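Local structure of Thg1-like uncharacterized protein (Bacillus thuringiensis, 4KGM) at residues P24-I29 with N142-R147; H35-G40 with D122-T127; W54-Y59 with A110-V115. The protein is a bacterial Thg1-like protein with a polymerase palm-like domain that binds ATP and magnesium and probably adds nucleotides to the 5' end of tRNA. All blocks are in the same frame, centred on the assembly; numbering follows the deposited sequence. Where two conformers were deposited one is given.

Contact 1: residues P24-I29 with N142-R147; sequences PVIVRI and NYFIWR
Ile26 and Arg28 of strand 25-31 meet Tyr143, Phe144 and Arg147 of helix 140-160 in a buried strand-on-helix contact. It belongs to the palm-like domain: the helix lies against one face of the antiparallel sheet, its local axis 11.6 Å from that of the strand. Ile26 rests over a face of the Tyr143 ring in a CH-pi contact, CG2 standing 3.9 Å from the ring centroid. The other branch, CG1, is anti to the carbonyl carbon and beside the backbone N (chi1 -66°), and it carries CD1 of Ile26 to 4.1 Å from CZ of Phe144. Leu80 of the neighbouring strand adjoins both Ile26 and Phe144.

Farther along, the polar ends gather. The guanidinium groups of Arg28 and Arg147 stack, centres 4.6 Å apart and planes tilted 29°. The like charges are probably offset by carboxylates, since Arg147 NH1 forms a salt bridge with Glu76 and Arg28 NH2 with Glu12 of the second subunit. Tyr143 OH is also hydrogen-bonded to Ser78 OG, so its hydroxyl bridges two strands of the sheet. Arg28 NH1 reaches Tyr143 OH at 3.2 Å, the oxygen lying almost in the guanidinium plane and the N-H...O angle 156°.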
loop_
_atom_site.group_PDB
_atom_site.type_symbol
_atom_site.label_atom_id
_atom_site.label_comp_id
_atom_site.label_asym_id
_atom_site.label_seq_id
_atom_site.Cartn_x
_atom_site.Cartn_y
_atom_site.Cartn_z
ATOM N N PRO A 24 -15.212 -6.135 -8.224
ATOM C CA PRO A 24 -15.773 -6.762 -7.021
ATOM C C PRO A 24 -14.935 -6.536 -5.766
ATOM O O PRO A 24 -13.716 -6.707 -5.794
ATOM C CB PRO A 24 -15.773 -8.250 -7.377
ATOM C CG PRO A 24 -15.926 -8.273 -8.851
ATOM C CD PRO A 24 -15.172 -7.074 -9.360
ATOM N N VAL A 25 -15.598 -6.150 -4.680
ATOM C CA VAL A 25 -14.943 -5.982 -3.386
ATOM C C VAL A 25 -15.481 -6.997 -2.378
ATOM O O VAL A 25 -16.692 -7.187 -2.262
ATOM C CB VAL A 25 -15.142 -4.554 -2.831
ATOM C CG1 VAL A 25 -14.742 -4.482 -1.365
ATOM C CG2 VAL A 25 -14.351 -3.549 -3.655
ATOM N N ILE A 26 -14.574 -7.652 -1.662
ATOM C CA ILE A 26 -14.954 -8.594 -0.619
ATOM C C ILE A 26 -14.504 -8.097 0.751
ATOM O O ILE A 26 -13.341 -7.737 0.939
ATOM C CB ILE A 26 -14.347 -9.987 -0.869
ATOM C CG1 ILE A 26 -14.937 -10.608 -2.136
ATOM C CG2 ILE A 26 -14.590 -10.898 0.324
ATOM C CD1 ILE A 26 -16.407 -10.926 -2.024
ATOM N N VAL A 27 -15.435 -8.075 1.701
ATOM C CA VAL A 27 -15.121 -7.723 3.081
ATOM C C VAL A 27 -15.400 -8.904 4.003
ATOM O O VAL A 27 -16.515 -9.429 4.025
ATOM C CB VAL A 27 -15.958 -6.527 3.561
ATOM C CG1 VAL A 27 -15.643 -6.214 5.019
ATOM C CG2 VAL A 27 -15.705 -5.311 2.683
ATOM N N ARG A 28 -14.391 -9.331 4.757
ATOM C CA ARG A 28 -14.594 -10.388 5.741
ATOM C C ARG A 28 -14.440 -9.879 7.173
ATOM O O ARG A 28 -13.481 -9.180 7.504
ATOM C CB ARG A 28 -13.678 -11.596 5.491
ATOM C CG ARG A 28 -14.022 -12.796 6.380
ATOM C CD ARG A 28 -13.385 -14.101 5.907
ATOM N NE ARG A 28 -11.938 -14.128 6.104
ATOM C CZ ARG A 28 -11.050 -14.122 5.116
ATOM N NH1 ARG A 28 -11.459 -14.101 3.854
ATOM N NH2 ARG A 28 -9.751 -14.146 5.388
ATOM N N ILE A 29 -15.405 -10.224 8.011
ATOM C CA ILE A 29 -15.387 -9.852 9.414
ATOM C C ILE A 29 -15.319 -11.122 10.250
ATOM O O ILE A 29 -16.115 -12.021 10.066
ATOM C CB ILE A 29 -16.644 -9.033 9.768
ATOM C CG1 ILE A 29 -16.582 -7.666 9.110
ATOM C CG2 ILE A 29 -16.792 -8.865 11.264
ATOM C CD1 ILE A 29 -17.933 -7.100 8.768
ATOM N N ASN A 142 -15.630 -18.518 -6.862
ATOM C CA ASN A 142 -14.557 -19.306 -6.267
ATOM C C ASN A 142 -14.216 -18.884 -4.837
ATOM O O ASN A 142 -13.712 -19.689 -4.054
ATOM C CB ASN A 142 -13.304 -19.266 -7.147
ATOM C CG ASN A 142 -13.451 -20.085 -8.416
ATOM O OD1 ASN A 142 -13.435 -19.546 -9.521
ATOM N ND2 ASN A 142 -13.589 -21.396 -8.261
ATOM N N TYR A 143 -14.488 -17.628 -4.495
ATOM C CA TYR A 143 -14.249 -17.156 -3.134
ATOM C C TYR A 143 -15.212 -17.803 -2.145
ATOM O O TYR A 143 -14.796 -18.321 -1.108
ATOM C CB TYR A 143 -14.365 -15.630 -3.031
ATOM C CG TYR A 143 -14.328 -15.146 -1.596
ATOM C CD1 TYR A 143 -13.124 -15.029 -0.916
ATOM C CD2 TYR A 143 -15.498 -14.832 -0.916
ATOM C CE1 TYR A 143 -13.084 -14.603 0.397
ATOM C CE2 TYR A 143 -15.467 -14.408 0.397
ATOM C CZ TYR A 143 -14.259 -14.295 1.048
ATOM O OH TYR A 143 -14.224 -13.869 2.356
ATOM N N PHE A 144 -16.501 -17.751 -2.463
ATOM C CA PHE A 144 -17.523 -18.319 -1.595
ATOM C C PHE A 144 -17.460 -19.845 -1.578
ATOM O O PHE A 144 -17.751 -20.474 -0.560
ATOM C CB PHE A 144 -18.912 -17.828 -2.009
ATOM C CG PHE A 144 -19.093 -16.344 -1.859
ATOM C CD1 PHE A 144 -19.330 -15.785 -0.612
ATOM C CD2 PHE A 144 -19.022 -15.507 -2.961
ATOM C CE1 PHE A 144 -19.494 -14.417 -0.469
ATOM C CE2 PHE A 144 -19.186 -14.139 -2.825
ATOM C CZ PHE A 144 -19.423 -13.593 -1.577
ATOM N N ILE A 145 -17.076 -20.434 -2.708
ATOM C CA ILE A 145 -16.824 -21.870 -2.775
ATOM C C ILE A 145 -15.700 -22.227 -1.810
ATOM O O ILE A 145 -15.755 -23.244 -1.117
ATOM C CB ILE A 145 -16.437 -22.312 -4.201
ATOM C CG1 ILE A 145 -17.629 -22.168 -5.147
ATOM C CG2 ILE A 145 -15.945 -23.753 -4.207
ATOM C CD1 ILE A 145 -17.286 -22.397 -6.602
ATOM N N TRP A 146 -14.684 -21.371 -1.764
ATOM C CA TRP A 146 -13.562 -21.551 -0.854
ATOM C C TRP A 146 -14.018 -21.405 0.592
ATOM O O TRP A 146 -13.507 -22.078 1.486
ATOM C CB TRP A 146 -12.466 -20.536 -1.174
ATOM C CG TRP A 146 -11.307 -20.545 -0.228
ATOM C CD1 TRP A 146 -10.555 -21.622 0.138
ATOM C CD2 TRP A 146 -10.743 -19.414 0.445
ATOM N NE1 TRP A 146 -9.567 -21.235 1.011
ATOM C CE2 TRP A 146 -9.660 -19.883 1.214
ATOM C CE3 TRP A 146 -11.052 -18.049 0.475
ATOM C CZ2 TRP A 146 -8.884 -19.038 2.007
ATOM C CZ3 TRP A 146 -10.280 -17.211 1.264
ATOM C CH2 TRP A 146 -9.209 -17.709 2.019
ATOM N N ARG A 147 -14.994 -20.531 0.811
ATOM C CA ARG A 147 -15.522 -20.292 2.150
ATOM C C ARG A 147 -16.450 -21.414 2.608
ATOM O O ARG A 147 -16.473 -21.766 3.787
ATOM C CB ARG A 147 -16.244 -18.946 2.208
ATOM C CG ARG A 147 -15.327 -17.736 2.085
ATOM C CD ARG A 147 -14.507 -17.526 3.348
ATOM N NE ARG A 147 -13.222 -18.217 3.312
ATOM C CZ ARG A 147 -12.446 -18.403 4.374
ATOM N NH1 ARG A 147 -12.829 -17.961 5.563
ATOM N NH2 ARG A 147 -11.289 -19.040 4.250
#

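Contact 2: residues H35-G40 with D122-T127; sequences HTYTKG and DKPLAT. With ATP (adenosine-5'-triphosphate), chain E.
Beside the nucleotide pocket, the short, weakly bonded helix 34-37 that carries ATP-binding residues is backed by the loop 122-127, with Tyr37 as the main point of meeting. CG of Tyr37 is anti to the backbone N (chi1 -179°), which brings the ring end up against the loop. Ala126 CB sits over one face of the ring, 3.9 Å from its centroid and offset toward the rim. At the ring edge, near its plane, Tyr37 CE1 comes within 3.1 Å of Pro124 O. One water ties the same carbonyl to the phenol: Tyr37 OH donates to it over 2.7 Å, and it donates in turn to Pro124 O at 2.8 Å.

The loop connects helix 97-119 to strand 128-134, outermost in the palm-like sheet within this chain, so Tyr37 joins the nucleotide-binding turn to this connection; Phe34 stacks on its ring and Phe112 of helix 97-119 also packs against it. Lys123 crosses Tyr37 at about a right angle. Its CG lies 3.7 Å from Tyr37 CE1, and a bend at chi2 (87°) sends the chain on past the backbone, placing CE 3.5 Å from Tyr37 O.

On the ligand side of the turn, in one of its two conformers, His35 ND1 donates a 2.6 Å hydrogen bond to ATP O2B, a beta-phosphate oxygen lying near the imidazole plane, while Thr38 OG1 packs 3.4 Å from ATP C1' and is hydrogen-bonded to Phe34 O.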
loop_
_atom_site.group_PDB
_atom_site.type_symbol
_atom_site.label_atom_id
_atom_site.label_comp_id
_atom_site.label_asym_id
_atom_site.label_seq_id
_atom_site.Cartn_x
_atom_site.Cartn_y
_atom_site.Cartn_z
ATOM N N HIS A 35 -13.396 -18.363 20.811
ATOM C CA HIS A 35 -13.250 -19.641 21.495
ATOM C C HIS A 35 -13.600 -19.438 22.961
ATOM O O HIS A 35 -14.098 -20.343 23.629
ATOM C CB HIS A 35 -11.814 -20.151 21.364
ATOM C CG HIS A 35 -10.784 -19.183 21.857
ATOM N ND1 HIS A 35 -10.266 -18.180 21.068
ATOM C CD2 HIS A 35 -10.178 -19.064 23.062
ATOM C CE1 HIS A 35 -9.384 -17.485 21.764
ATOM N NE2 HIS A 35 -9.312 -18.000 22.978
ATOM N N THR A 36 -13.328 -18.231 23.449
ATOM C CA THR A 36 -13.613 -17.844 24.824
ATOM C C THR A 36 -15.028 -17.292 24.934
ATOM O O THR A 36 -15.764 -17.618 25.866
ATOM C CB THR A 36 -12.630 -16.759 25.305
ATOM O OG1 THR A 36 -11.288 -17.257 25.237
ATOM C CG2 THR A 36 -12.944 -16.340 26.733
ATOM N N TYR A 37 -15.399 -16.451 23.974
ATOM C CA TYR A 37 -16.711 -15.816 23.967
ATOM C C TYR A 37 -17.837 -16.837 23.838
ATOM O O TYR A 37 -18.897 -16.680 24.442
ATOM C CB TYR A 37 -16.801 -14.788 22.836
ATOM C CG TYR A 37 -18.125 -14.061 22.774
ATOM C CD1 TYR A 37 -18.373 -12.963 23.587
ATOM C CD2 TYR A 37 -19.126 -14.470 21.900
ATOM C CE1 TYR A 37 -19.578 -12.294 23.534
ATOM C CE2 TYR A 37 -20.337 -13.807 21.841
ATOM C CZ TYR A 37 -20.557 -12.720 22.660
ATOM O OH TYR A 37 -21.757 -12.054 22.610
ATOM N N THR A 38 -17.604 -17.881 23.048
ATOM C CA THR A 38 -18.612 -18.917 22.850
ATOM C C THR A 38 -18.488 -20.034 23.883
ATOM O O THR A 38 -19.324 -20.937 23.932
ATOM C CB THR A 38 -18.554 -19.515 21.429
ATOM O OG1 THR A 38 -17.285 -20.149 21.222
ATOM C CG2 THR A 38 -18.755 -18.427 20.385
ATOM N N LYS A 39 -17.442 -19.970 24.703
ATOM C CA LYS A 39 -17.271 -20.924 25.794
ATOM C C LYS A 39 -18.379 -20.729 26.822
ATOM O O LYS A 39 -18.229 -19.969 27.779
ATOM C CB LYS A 39 -15.900 -20.761 26.454
ATOM N N GLY A 40 -19.493 -21.420 26.610
ATOM C CA GLY A 40 -20.666 -21.269 27.449
ATOM C C GLY A 40 -21.921 -21.343 26.605
ATOM O O GLY A 40 -23.039 -21.312 27.122
ATOM N N ASP A 122 -25.130 -11.235 30.460
ATOM C CA ASP A 122 -23.958 -11.567 31.262
ATOM C C ASP A 122 -22.729 -11.798 30.384
ATOM O O ASP A 122 -21.596 -11.765 30.868
ATOM C CB ASP A 122 -24.232 -12.801 32.126
ATOM N N LYS A 123 -22.964 -12.033 29.097
ATOM C CA LYS A 123 -21.883 -12.232 28.136
ATOM C C LYS A 123 -20.991 -10.995 28.083
ATOM O O LYS A 123 -21.487 -9.870 28.119
ATOM C CB LYS A 123 -22.456 -12.502 26.743
ATOM C CG LYS A 123 -21.888 -13.730 26.044
ATOM C CD LYS A 123 -22.658 -14.987 26.418
ATOM C CE LYS A 123 -22.218 -16.179 25.581
ATOM N NZ LYS A 123 -23.035 -17.394 25.860
ATOM N N PRO A 124 -19.667 -11.200 28.006
ATOM C CA PRO A 124 -18.742 -10.071 27.870
ATOM C C PRO A 124 -18.860 -9.430 26.490
ATOM O O PRO A 124 -19.559 -9.954 25.622
ATOM C CB PRO A 124 -17.366 -10.722 28.044
ATOM C CG PRO A 124 -17.566 -12.140 27.633
ATOM C CD PRO A 124 -18.963 -12.494 28.056
ATOM N N LEU A 125 -18.184 -8.306 26.289
ATOM C CA LEU A 125 -18.253 -7.605 25.013
ATOM C C LEU A 125 -17.607 -8.407 23.888
ATOM O O LEU A 125 -16.490 -8.905 24.027
ATOM C CB LEU A 125 -17.605 -6.224 25.125
ATOM C CG LEU A 125 -18.359 -5.236 26.014
ATOM C CD1 LEU A 125 -17.606 -3.920 26.125
ATOM C CD2 LEU A 125 -19.764 -5.017 25.471
ATOM N N ALA A 126 -18.328 -8.536 22.779
ATOM C CA ALA A 126 -17.804 -9.209 21.598
ATOM C C ALA A 126 -17.143 -8.197 20.672
ATOM O O ALA A 126 -17.662 -7.098 20.470
ATOM C CB ALA A 126 -18.915 -9.946 20.869
ATOM N N THR A 127 -15.990 -8.565 20.122
ATOM C CA THR A 127 -15.290 -7.708 19.172
ATOM C C THR A 127 -14.995 -8.449 17.873
ATOM O O THR A 127 -15.002 -9.680 17.830
ATOM C CB THR A 127 -13.978 -7.150 19.755
ATOM O OG1 THR A 127 -13.170 -8.229 20.240
ATOM C CG2 THR A 127 -14.270 -6.184 20.894
HETATM P PG ATP E . -9.240 -15.384 16.660
HETATM O O1G ATP E . -8.265 -16.237 15.884
HETATM O O2G ATP E . -8.604 -14.276 17.466
HETATM O O3G ATP E . -10.437 -14.943 15.853
HETATM P PB ATP E . -11.057 -17.385 17.490
HETATM O O1B ATP E . -12.247 -16.577 17.028
HETATM O O2B ATP E . -11.208 -18.286 18.691
HETATM O O3B ATP E . -9.820 -16.393 17.779
HETATM P PA ATP E . -11.575 -18.987 15.275
HETATM O O1A ATP E . -10.867 -20.054 14.477
HETATM O O2A ATP E . -12.341 -17.890 14.576
HETATM O O3A ATP E . -10.521 -18.298 16.276
HETATM O "O5'" ATP E . -12.567 -19.689 16.334
HETATM C "C5'" ATP E . -13.977 -19.689 16.132
HETATM C "C4'" ATP E . -14.654 -20.279 17.364
HETATM O "O4'" ATP E . -16.028 -19.892 17.428
HETATM C "C3'" ATP E . -14.616 -21.799 17.354
HETATM O "O3'" ATP E . -13.741 -22.269 18.383
HETATM C "C2'" ATP E . -16.037 -22.248 17.636
HETATM O "O2'" ATP E . -16.065 -23.134 18.759
HETATM C "C1'" ATP E . -16.807 -20.973 17.944
HETATM N N9 ATP E . -18.156 -21.001 17.320
HETATM C C8 ATP E . -18.458 -20.626 16.063
HETATM N N7 ATP E . -19.784 -20.775 15.813
HETATM C C5 ATP E . -20.356 -21.254 16.932
HETATM C C6 ATP E . -21.724 -21.637 17.354
HETATM N N6 ATP E . -22.776 -21.534 16.505
HETATM N N1 ATP E . -21.887 -22.092 18.616
HETATM C C2 ATP E . -20.852 -22.200 19.469
HETATM N N3 ATP E . -19.587 -21.871 19.155
HETATM C C4 ATP E . -19.280 -21.401 17.923
HETATM O O HOH W 1 -21.830 -9.768 24.003
#

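Contact 3: residues W54-Y59 with A110-V115; sequences WETCKY and AKFNEV
Lys111 lays its aliphatic chain across the Tyr59 ring where helices 47-63 and 97-119 pack together. Its CE stands over one face, 3.9 Å from the ring centroid and 27° off the normal, in a CH-pi contact. CD1 of Tyr59 is the ring atom nearest CE, while Lys111 CB meets the other ortho carbon, Tyr59 CD2, 3.5 Å away. The lysine starts with CG anti to the backbone N (chi1 177°), then bends at chi2 and chi3, and this fold keeps several methylenes near the aromatic ring. Lys111 CG also fits against the neighbouring helix, 3.7 Å from Thr56 CA.

Thr56 approaches Phe112 obliquely. Its OG1 lies at the edge of the phenyl ring, near the ring plane, and 3.5 Å from Phe112 CB; the same hydroxyl is hydrogen-bonded to Ala52 O within its own helix. Phe112 in turn meets Phe53 and, edge-to-face, Phe128. Nearer the start of the segment 54-59, Glu55 CB faces Val115 CG2.

The two helical segments run in roughly opposite directions, at 145°, with local axes 8.7 Å apart, and pack over the palm-like sheet, where Thr56 and Cys57 touch Ile77.

Lys111 NZ forms a 2.6 Å salt bridge with Glu114 OE2 in its own helix, and Glu114 OE1 forms another with Arg117 of the second subunit. No hydrogen bond spans the two segments, so their cohesion rests on van der Waals and CH-pi contacts, the lysine's charge probably being balanced by this shared carboxylate.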
loop_
_atom_site.group_PDB
_atom_site.type_symbol
_atom_site.label_atom_id
_atom_site.label_comp_id
_atom_site.label_asym_id
_atom_site.label_seq_id
_atom_site.Cartn_x
_atom_site.Cartn_y
_atom_site.Cartn_z
ATOM N N TRP A 54 -26.984 -13.628 12.000
ATOM C CA TRP A 54 -27.893 -13.442 10.876
ATOM C C TRP A 54 -28.528 -12.056 10.906
ATOM O O TRP A 54 -28.732 -11.436 9.864
ATOM C CB TRP A 54 -28.967 -14.531 10.863
ATOM C CG TRP A 54 -28.406 -15.915 10.746
ATOM C CD1 TRP A 54 -27.129 -16.257 10.406
ATOM C CD2 TRP A 54 -29.100 -17.148 10.982
ATOM N NE1 TRP A 54 -26.986 -17.623 10.413
ATOM C CE2 TRP A 54 -28.182 -18.193 10.762
ATOM C CE3 TRP A 54 -30.409 -17.467 11.355
ATOM C CZ2 TRP A 54 -28.531 -19.535 10.903
ATOM C CZ3 TRP A 54 -30.754 -18.800 11.493
ATOM C CH2 TRP A 54 -29.818 -19.816 11.267
ATOM N N GLU A 55 -28.836 -11.574 12.106
ATOM C CA GLU A 55 -29.363 -10.225 12.268
ATOM C C GLU A 55 -28.263 -9.204 12.011
ATOM O O GLU A 55 -28.521 -8.105 11.524
ATOM C CB GLU A 55 -29.952 -10.034 13.665
ATOM C CG GLU A 55 -31.268 -10.756 13.876
ATOM C CD GLU A 55 -32.336 -10.307 12.898
ATOM O OE1 GLU A 55 -32.677 -9.104 12.898
ATOM O OE2 GLU A 55 -32.830 -11.153 12.123
ATOM N N THR A 56 -27.034 -9.580 12.346
ATOM C CA THR A 56 -25.878 -8.741 12.073
ATOM C C THR A 56 -25.659 -8.654 10.567
ATOM O O THR A 56 -25.426 -7.573 10.023
ATOM C CB THR A 56 -24.611 -9.293 12.752
ATOM O OG1 THR A 56 -24.799 -9.306 14.173
ATOM C CG2 THR A 56 -23.405 -8.433 12.418
ATOM N N CYS A 57 -25.754 -9.800 9.900
ATOM C CA CYS A 57 -25.595 -9.875 8.453
ATOM C C CYS A 57 -26.602 -9.004 7.711
ATOM O O CYS A 57 -26.278 -8.410 6.686
ATOM C CB CYS A 57 -25.716 -11.321 7.977
ATOM S SG CYS A 57 -24.307 -12.362 8.391
ATOM N N LYS A 58 -27.824 -8.941 8.228
ATOM C CA LYS A 58 -28.852 -8.093 7.637
ATOM C C LYS A 58 -28.476 -6.631 7.813
ATOM O O LYS A 58 -28.515 -5.849 6.864
ATOM C CB LYS A 58 -30.214 -8.356 8.284
ATOM C CG LYS A 58 -30.789 -9.742 8.026
ATOM C CD LYS A 58 -32.159 -9.882 8.675
ATOM C CE LYS A 58 -32.783 -11.237 8.393
ATOM N NZ LYS A 58 -34.154 -11.338 8.969
ATOM N N TYR A 59 -28.104 -6.278 9.040
ATOM C CA TYR A 59 -27.727 -4.914 9.395
ATOM C C TYR A 59 -26.580 -4.398 8.528
ATOM O O TYR A 59 -26.547 -3.224 8.164
ATOM C CB TYR A 59 -27.342 -4.859 10.875
ATOM C CG TYR A 59 -27.004 -3.481 11.398
ATOM C CD1 TYR A 59 -27.988 -2.515 11.557
ATOM C CD2 TYR A 59 -25.702 -3.155 11.756
ATOM C CE1 TYR A 59 -27.683 -1.259 12.044
ATOM C CE2 TYR A 59 -25.386 -1.900 12.245
ATOM C CZ TYR A 59 -26.380 -0.957 12.388
ATOM O OH TYR A 59 -26.069 0.293 12.876
ATOM N N ALA A 110 -21.583 -3.382 16.720
ATOM C CA ALA A 110 -22.725 -2.685 17.309
ATOM C C ALA A 110 -23.983 -3.550 17.340
ATOM O O ALA A 110 -24.609 -3.718 18.388
ATOM C CB ALA A 110 -22.993 -1.381 16.566
ATOM N N LYS A 111 -24.348 -4.100 16.187
ATOM C CA LYS A 111 -25.559 -4.901 16.073
ATOM C C LYS A 111 -25.464 -6.200 16.867
ATOM O O LYS A 111 -26.398 -6.561 17.586
ATOM C CB LYS A 111 -25.878 -5.190 14.603
ATOM C CG LYS A 111 -27.097 -6.085 14.378
ATOM C CD LYS A 111 -28.339 -5.556 15.090
ATOM C CE LYS A 111 -28.737 -4.174 14.595
ATOM N NZ LYS A 111 -29.881 -3.611 15.368
ATOM N N PHE A 112 -24.335 -6.890 16.738
ATOM C CA PHE A 112 -24.140 -8.182 17.390
ATOM C C PHE A 112 -24.254 -8.076 18.907
ATOM O O PHE A 112 -25.005 -8.825 19.533
ATOM C CB PHE A 112 -22.783 -8.777 17.005
ATOM C CG PHE A 112 -22.593 -10.196 17.452
ATOM C CD1 PHE A 112 -23.021 -11.247 16.657
ATOM C CD2 PHE A 112 -21.981 -10.484 18.661
ATOM C CE1 PHE A 112 -22.846 -12.555 17.062
ATOM C CE2 PHE A 112 -21.804 -11.791 19.070
ATOM C CZ PHE A 112 -22.236 -12.826 18.269
ATOM N N ASN A 113 -23.506 -7.146 19.493
ATOM C CA ASN A 113 -23.554 -6.928 20.932
ATOM C C ASN A 113 -24.956 -6.564 21.416
ATOM O O ASN A 113 -25.398 -7.044 22.458
ATOM C CB ASN A 113 -22.548 -5.853 21.352
ATOM C CG ASN A 113 -21.144 -6.404 21.526
ATOM O OD1 ASN A 113 -20.948 -7.461 22.128
ATOM N ND2 ASN A 113 -20.157 -5.688 20.998
ATOM N N GLU A 114 -25.651 -5.725 20.652
ATOM C CA GLU A 114 -27.010 -5.314 20.998
ATOM C C GLU A 114 -27.961 -6.504 21.093
ATOM O O GLU A 114 -28.659 -6.675 22.092
ATOM C CB GLU A 114 -27.550 -4.312 19.976
ATOM C CG GLU A 114 -29.048 -4.062 20.105
ATOM C CD GLU A 114 -29.594 -3.155 19.019
ATOM O OE1 GLU A 114 -29.674 -1.928 19.247
ATOM O OE2 GLU A 114 -29.951 -3.669 17.937
ATOM N N VAL A 115 -27.982 -7.318 20.042
ATOM C CA VAL A 115 -28.861 -8.479 19.978
ATOM C C VAL A 115 -28.507 -9.519 21.039
ATOM O O VAL A 115 -29.386 -10.076 21.697
ATOM C CB VAL A 115 -28.815 -9.135 18.580
ATOM C CG1 VAL A 115 -29.535 -10.478 18.587
ATOM C CG2 VAL A 115 -29.420 -8.204 17.541
#

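From the N terminus, strand 25-31 enters contact 1 and leads directly into the turn 35-40 of contact 2; helix 47-63 then supplies the first half of contact 3. The chain passes through the hairpin of strands 67-73 and 76-81 before helix 97-119 closes contact 3, the innermost loop. The connection 122-127 closes contact 2 around it, and helix 140-160 closes contact 1 around both, so the three nest without crossing. Contacts 2 and 3 touch, with a probable hydrogen bond from Ala126 N to Asn113 OD1. Together the contacts join the palm-like sheet, its packed helices and the ATP-binding turn, and each also reaches the second subunit.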